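Local coordinates for protein rhizavidin (Rhizobium etli, PDB 3EW1) that binds biotin with high affinity as a dimer of the avidin family, each subunit folding into an eight-stranded antiparallel beta barrel, at residues 59-63 with 64-68. Residues are numbered along the deposited sequence; the frame is centred on the assembly and turned at random.
Sequences GRVNG and TFIAF
N62 and F65 close a beta hairpin with a two-residue loop that links neighbouring strands of the avidin barrel, 54-62 and 65-71, whose segments 59-62 and 65-68 run antiparallel at 172°. A type II' turn joins them: G63 takes its first corner with a positive phi of 69°, a backbone shape that a side chain would hinder, and T64 follows at the exposed end. The closing pair is doubly hydrogen-bonded, F65 N to N62 O at 3.0 Å. The return bond, N62 N to F65 O, is 2.9 Å. R60 and A67 repeat the pattern, R60 N bonding to A67 O at 2.8 Å. Between them V61 and I66 are a non-hydrogen-bonded pair whose branched chains suit the extended backbone. CG1 of I66, anti to its own N (chi1 -175°), reaches across to V61 CG2 at 3.7 Å. G59, without a side chain, lets its CA come to 3.0 Å from A67 O; the F68 ring, turned away, stacks on W85. On the other face N62 ND2 bonds to S81 O of the second subunit, while R60 NH1 is hydrogen-bonded to N36 OD1 and F34 O of its own chain. The F65 ring presents its edge to N62 O, in plane, with CD1 at 3.8 Å from that oxygen.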
# COMPACT_ATOMS: atom_id res chain seq x y z
N GLY B 59 -2.88 3.19 -2.42
CA GLY B 59 -3.34 1.81 -2.25
C GLY B 59 -3.90 1.24 -3.54
O GLY B 59 -3.92 1.93 -4.59
N ARG B 60 -4.42 0.01 -3.45
CA ARG B 60 -5.04 -0.68 -4.58
C ARG B 60 -6.24 -1.45 -4.08
O ARG B 60 -6.23 -1.91 -2.96
CB ARG B 60 -4.08 -1.68 -5.25
CG ARG B 60 -2.83 -1.04 -5.97
CD ARG B 60 -3.15 -0.39 -7.33
NE ARG B 60 -3.85 -1.33 -8.22
CZ ARG B 60 -4.56 -1.05 -9.32
NH1 ARG B 60 -4.67 0.20 -9.77
NH2 ARG B 60 -5.18 -2.04 -9.96
N VAL B 61 -7.24 -1.59 -4.94
CA VAL B 61 -8.42 -2.39 -4.62
C VAL B 61 -8.57 -3.50 -5.64
O VAL B 61 -8.18 -3.33 -6.81
CB VAL B 61 -9.67 -1.51 -4.63
CG1 VAL B 61 -10.92 -2.35 -4.80
CG2 VAL B 61 -9.71 -0.68 -3.35
N ASN B 62 -9.06 -4.64 -5.19
CA ASN B 62 -9.47 -5.71 -6.09
C ASN B 62 -10.74 -6.28 -5.49
O ASN B 62 -10.68 -6.94 -4.48
CB ASN B 62 -8.38 -6.79 -6.18
CG ASN B 62 -8.79 -7.99 -7.06
OD1 ASN B 62 -9.79 -7.96 -7.79
ND2 ASN B 62 -8.00 -9.01 -7.04
N GLY B 63 -11.86 -5.99 -6.12
CA GLY B 63 -13.14 -6.50 -5.58
C GLY B 63 -13.44 -5.81 -4.26
O GLY B 63 -13.42 -4.59 -4.19
N THR B 64 -13.68 -6.58 -3.19
CA THR B 64 -13.86 -5.98 -1.87
C THR B 64 -12.57 -5.86 -1.09
O THR B 64 -12.56 -5.40 0.05
CB THR B 64 -14.83 -6.82 -1.00
OG1 THR B 64 -14.35 -8.16 -0.89
CG2 THR B 64 -16.22 -6.84 -1.61
N PHE B 65 -11.47 -6.33 -1.69
CA PHE B 65 -10.17 -6.34 -1.02
C PHE B 65 -9.36 -5.09 -1.28
O PHE B 65 -9.46 -4.49 -2.35
CB PHE B 65 -9.44 -7.60 -1.40
CG PHE B 65 -10.17 -8.84 -0.94
CD1 PHE B 65 -10.96 -9.57 -1.82
CD2 PHE B 65 -10.10 -9.25 0.39
CE1 PHE B 65 -11.66 -10.68 -1.38
CE2 PHE B 65 -10.79 -10.38 0.84
CZ PHE B 65 -11.58 -11.10 -0.05
N ILE B 66 -8.60 -4.68 -0.27
CA ILE B 66 -7.90 -3.41 -0.37
C ILE B 66 -6.61 -3.51 0.39
O ILE B 66 -6.49 -4.14 1.44
CB ILE B 66 -8.76 -2.22 0.18
CG1 ILE B 66 -8.05 -0.87 -0.05
CG2 ILE B 66 -9.15 -2.43 1.65
CD1 ILE B 66 -8.90 0.37 0.29
N ALA B 67 -5.61 -2.84 -0.16
CA ALA B 67 -4.33 -2.67 0.56
C ALA B 67 -3.91 -1.22 0.39
O ALA B 67 -3.99 -0.66 -0.72
CB ALA B 67 -3.26 -3.64 0.04
N PHE B 68 -3.45 -0.58 1.47
CA PHE B 68 -3.05 0.80 1.36
C PHE B 68 -1.87 1.09 2.29
O PHE B 68 -1.58 0.32 3.22
CB PHE B 68 -4.23 1.77 1.56
CG PHE B 68 -4.95 1.64 2.87
CD1 PHE B 68 -6.00 0.73 3.02
CD2 PHE B 68 -4.61 2.44 3.95
CE1 PHE B 68 -6.69 0.63 4.23
CE2 PHE B 68 -5.31 2.37 5.17
CZ PHE B 68 -6.33 1.44 5.30